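Local coordinates for 14-3-3 protein (Cryptosporidium parvum, PDB 3EFZ) that probably binds phosphoserine-containing partner proteins, as 14-3-3 family members do, and so takes part in cell regulation and signalling, at residues B[44-47]-B[48-52]; B[238-241]-B[242-245]. All blocks are in the same frame, centred on the assembly; numbering follows the deposited sequence.

Contact 1: residues B[44-47]-B[48-52]; sequences NYKD and VIKVL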
loop_
_atom_site.group_PDB
_atom_site.type_symbol
_atom_site.label_atom_id
_atom_site.label_comp_id
_atom_site.label_asym_id
_atom_site.label_seq_id
_atom_site.Cartn_x
_atom_site.Cartn_y
_atom_site.Cartn_z
ATOM N N ASN B 44 -1.658 10.752 -5.243
ATOM C CA ASN B 44 -1.053 11.157 -3.982
ATOM C C ASN B 44 0.205 10.362 -3.575
ATOM O O ASN B 44 1.194 10.969 -3.181
ATOM C CB ASN B 44 -2.081 11.187 -2.853
ATOM C CG ASN B 44 -1.474 11.611 -1.528
ATOM O OD1 ASN B 44 -1.465 10.838 -0.568
ATOM N ND2 ASN B 44 -0.947 12.839 -1.468
ATOM N N TYR B 45 0.145 9.020 -3.652
ATOM C CA TYR B 45 1.274 8.146 -3.368
ATOM C C TYR B 45 2.417 8.512 -4.290
ATOM O O TYR B 45 3.519 8.781 -3.835
ATOM C CB TYR B 45 0.906 6.669 -3.522
ATOM C CG TYR B 45 0.062 6.082 -2.396
ATOM C CD1 TYR B 45 -0.745 6.899 -1.590
ATOM C CD2 TYR B 45 0.045 4.704 -2.160
ATOM C CE1 TYR B 45 -1.537 6.369 -0.591
ATOM C CE2 TYR B 45 -0.727 4.150 -1.144
ATOM C CZ TYR B 45 -1.515 4.988 -0.369
ATOM O OH TYR B 45 -2.299 4.461 0.603
ATOM N N LYS B 46 2.145 8.554 -5.589
ATOM C CA LYS B 46 3.153 8.974 -6.539
ATOM C C LYS B 46 3.832 10.263 -6.097
ATOM O O LYS B 46 5.054 10.315 -6.032
ATOM C CB LYS B 46 2.586 9.135 -7.945
ATOM C CG LYS B 46 3.679 9.466 -8.965
ATOM C CD LYS B 46 3.094 9.735 -10.346
ATOM C CE LYS B 46 4.186 10.020 -11.344
ATOM N NZ LYS B 46 3.621 10.049 -12.704
ATOM N N ASP B 47 3.037 11.279 -5.772
ATOM C CA ASP B 47 3.588 12.565 -5.399
ATOM C C ASP B 47 4.473 12.550 -4.150
ATOM O O ASP B 47 5.471 13.279 -4.093
ATOM C CB ASP B 47 2.493 13.630 -5.271
ATOM C CG ASP B 47 3.062 15.044 -5.342
ATOM O OD1 ASP B 47 3.684 15.392 -6.380
ATOM O OD2 ASP B 47 2.920 15.803 -4.353
ATOM N N VAL B 48 4.088 11.760 -3.139
ATOM C CA VAL B 48 4.913 11.570 -1.953
ATOM C C VAL B 48 6.313 11.067 -2.361
ATOM O O VAL B 48 7.330 11.669 -1.997
ATOM C CB VAL B 48 4.262 10.619 -0.910
ATOM C CG1 VAL B 48 5.298 10.145 0.129
ATOM C CG2 VAL B 48 3.136 11.326 -0.203
ATOM N N ILE B 49 6.353 9.992 -3.138
ATOM C CA ILE B 49 7.636 9.406 -3.538
ATOM C C ILE B 49 8.453 10.329 -4.446
ATOM O O ILE B 49 9.637 10.476 -4.232
ATOM C CB ILE B 49 7.468 7.997 -4.116
ATOM C CG1 ILE B 49 7.191 7.033 -2.955
ATOM C CG2 ILE B 49 8.742 7.543 -4.832
ATOM C CD1 ILE B 49 6.471 5.876 -3.352
ATOM N N LYS B 50 7.805 10.984 -5.411
ATOM C CA LYS B 50 8.476 11.954 -6.277
ATOM C C LYS B 50 9.174 13.041 -5.458
ATOM O O LYS B 50 10.372 13.263 -5.616
ATOM C CB LYS B 50 7.487 12.605 -7.249
ATOM C CG LYS B 50 7.282 11.850 -8.520
ATOM C CD LYS B 50 6.382 12.600 -9.504
ATOM C CE LYS B 50 7.186 13.432 -10.512
ATOM N NZ LYS B 50 8.147 12.596 -11.311
ATOM N N VAL B 51 8.417 13.705 -4.585
ATOM C CA VAL B 51 8.949 14.762 -3.732
ATOM C C VAL B 51 10.110 14.273 -2.854
ATOM O O VAL B 51 11.192 14.865 -2.864
ATOM C CB VAL B 51 7.833 15.469 -2.874
ATOM C CG1 VAL B 51 8.436 16.533 -1.963
ATOM C CG2 VAL B 51 6.797 16.120 -3.770
ATOM N N LEU B 52 9.898 13.196 -2.098
ATOM C CA LEU B 52 10.938 12.714 -1.165
ATOM C C LEU B 52 12.250 12.333 -1.856
ATOM O O LEU B 52 13.331 12.359 -1.258
ATOM C CB LEU B 52 10.418 11.526 -0.351
ATOM C CG LEU B 52 9.392 11.874 0.742
ATOM C CD1 LEU B 52 9.008 10.628 1.530
ATOM C CD2 LEU B 52 9.923 12.946 1.700
#

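Contact 2: residues B[238-241]-B[242-245]; sequences SENT and EKLL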
loop_
_atom_site.group_PDB
_atom_site.type_symbol
_atom_site.label_atom_id
_atom_site.label_comp_id
_atom_site.label_asym_id
_atom_site.label_seq_id
_atom_site.Cartn_x
_atom_site.Cartn_y
_atom_site.Cartn_z
ATOM N N SER B 238 -4.018 26.155 -10.225
ATOM C CA SER B 238 -3.637 24.796 -10.604
ATOM C C SER B 238 -4.822 23.868 -10.385
ATOM O O SER B 238 -5.733 24.172 -9.604
ATOM C CB SER B 238 -2.406 24.311 -9.828
ATOM O OG SER B 238 -2.738 24.006 -8.484
ATOM N N GLU B 239 -4.820 22.759 -11.110
ATOM C CA GLU B 239 -5.846 21.743 -10.980
ATOM C C GLU B 239 -5.917 21.217 -9.539
ATOM O O GLU B 239 -7.007 21.014 -8.991
ATOM C CB GLU B 239 -5.557 20.619 -11.967
ATOM C CG GLU B 239 -6.359 19.371 -11.738
ATOM C CD GLU B 239 -5.707 18.171 -12.357
ATOM O OE1 GLU B 239 -5.738 18.080 -13.605
ATOM O OE2 GLU B 239 -5.165 17.334 -11.599
ATOM N N ASN B 240 -4.754 21.017 -8.924
ATOM C CA ASN B 240 -4.700 20.548 -7.544
ATOM C C ASN B 240 -5.194 21.560 -6.530
ATOM O O ASN B 240 -5.769 21.173 -5.517
ATOM C CB ASN B 240 -3.313 20.024 -7.178
ATOM C CG ASN B 240 -3.132 18.580 -7.565
ATOM O OD1 ASN B 240 -4.050 17.770 -7.429
ATOM N ND2 ASN B 240 -1.950 18.245 -8.066
ATOM N N THR B 241 -4.986 22.847 -6.804
ATOM C CA THR B 241 -5.613 23.907 -6.004
ATOM C C THR B 241 -7.132 23.827 -6.108
ATOM O O THR B 241 -7.823 23.767 -5.097
ATOM C CB THR B 241 -5.100 25.304 -6.400
ATOM O OG1 THR B 241 -3.735 25.429 -5.987
ATOM C CG2 THR B 241 -5.923 26.411 -5.739
ATOM N N GLU B 242 -7.647 23.793 -7.333
ATOM C CA GLU B 242 -9.089 23.721 -7.544
ATOM C C GLU B 242 -9.710 22.454 -6.942
ATOM O O GLU B 242 -10.801 22.508 -6.383
ATOM C CB GLU B 242 -9.451 23.901 -9.025
ATOM C CG GLU B 242 -9.130 25.306 -9.596
ATOM C CD GLU B 242 -9.977 26.469 -9.001
ATOM O OE1 GLU B 242 -9.666 27.643 -9.322
ATOM O OE2 GLU B 242 -10.942 26.226 -8.229
ATOM N N LYS B 243 -9.006 21.328 -7.019
ATOM C CA LYS B 243 -9.433 20.104 -6.319
ATOM C C LYS B 243 -9.507 20.272 -4.796
ATOM O O LYS B 243 -10.459 19.808 -4.162
ATOM C CB LYS B 243 -8.514 18.932 -6.656
ATOM C CG LYS B 243 -8.786 18.255 -7.987
ATOM C CD LYS B 243 -7.746 17.182 -8.216
ATOM C CE LYS B 243 -8.290 16.024 -9.032
ATOM N NZ LYS B 243 -7.911 16.098 -10.471
ATOM N N LEU B 244 -8.507 20.929 -4.210
ATOM C CA LEU B 244 -8.447 21.106 -2.759
ATOM C C LEU B 244 -9.435 22.147 -2.267
ATOM O O LEU B 244 -10.009 21.998 -1.189
ATOM C CB LEU B 244 -7.036 21.463 -2.296
ATOM C CG LEU B 244 -5.985 20.338 -2.303
ATOM C CD1 LEU B 244 -4.592 20.931 -2.365
ATOM C CD2 LEU B 244 -6.134 19.374 -1.111
ATOM N N LEU B 245 -9.636 23.198 -3.056
ATOM C CA LEU B 245 -10.639 24.211 -2.721
ATOM C C LEU B 245 -12.035 23.624 -2.772
ATOM O O LEU B 245 -12.889 23.979 -1.951
ATOM C CB LEU B 245 -10.540 25.430 -3.642
ATOM C CG LEU B 245 -9.368 26.388 -3.388
ATOM C CD1 LEU B 245 -9.353 27.514 -4.437
ATOM C CD2 LEU B 245 -9.410 26.952 -1.962
#

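Contact 1: residues B[44-47]-B[48-52]
K46 and K50, one turn apart on helix 32-54, run side by side with their aliphatic stems in touch: CE of K46 comes to 3.9 Å from CD of K50. K46 is fully extended, CG anti to its backbone N (chi1 -175°), whereas K50 bends at its third and fourth torsions. The two ammonium groups end 5.4 Å apart, K46 NZ to K50 NZ, with no contact between them, and that of K50 forms a salt bridge with E54 one turn further on. The second side-chain pair is D47 with V51. Here the carboxylate crosses the valine at an angle, OD2 of D47 lying 3.9 Å from CG2 of V51, while the same methyl sits 3.2 Å from the backbone O of D47. Beneath these pairs run four i to i+4 backbone bonds, from V48 N to N44 O through V51 N to D47 O; the bond from K50 N to K46 O is 2.9 Å long and nearly straight (N-H...O 171°). Further out, the hydroxyl of Y45 is hydrogen-bonded to that of S77 on helix 63-81, V48 and V51 pack on F143 of helix 138-158, and Y45 and I49 also meet D123 of the second subunit. The arrangement is that of an amphipathic helix in the all-helical 14-3-3 fold, with Y45 about 8 Å, side chain to side chain, from R79, a predicted phosphoserine-binding residue.

Contact 2: residues B[238-241]-B[242-245]
T241 and L245 make the tight side where the first turn of helix 239-256 passes into the second. Their side chains run the same way, and CG2 of T241 meets CD1 of L245 at 3.8 Å. With chi1 at -70° the methyl of T241 stands anti to the backbone N and goes to the leucine, and OG1, beside that N, hydrogen-bonds to the backbone O of S191. P193 and L196 of helix 193-207 pack against T241, L200 of the same helix against L244, and F237 against L245. S238 is the N-cap, its OG accepting from T241 N at 3.0 Å, while its carbonyl O receives E242 N at 3.0 Å, so both side chain and backbone of the cap residue engage the opening turn. The other side is looser and more exposed. There E239 reaches along the helix with an extended chain to K243, whose stem bends near its end, and OE2 of E239 lies 3.2 Å from NZ of K243, a salt bridge with a weak hydrogen bond. N240 crosses the lysine stem, its OD1 3.8 Å from CD of K243. The chemistry suits a helix start: the serine cap satisfies an amide that no preceding turn can serve, and the acidic E239 in the first turn probably interacts favourably with the helix dipole, while the weakly hydrogen-bonded ion pair with K243 probably contributes little to the helix's stability.

Contacts 1 and 2 each span successive turns of a single helix, 32-54 and 239-256 respectively; their centres lie about 17 Å apart, and their nearest atoms, about 7 Å apart, do not touch. Both are partly buried, but 44-52 lies in the C-terminal half of its helix, packs on helices 63-81 and 138-158 and reaches the second subunit, whereas 238-245 opens its helix, packs on helix 193-207 and meets no other chain. Position shapes the chemistry. Within contact 1 the side-chain touches are aliphatic or carboxylate-to-methyl, and like-charged lysines run alongside each other; contact 2 adds an N-cap and an oppositely charged pair between neighbouring turns.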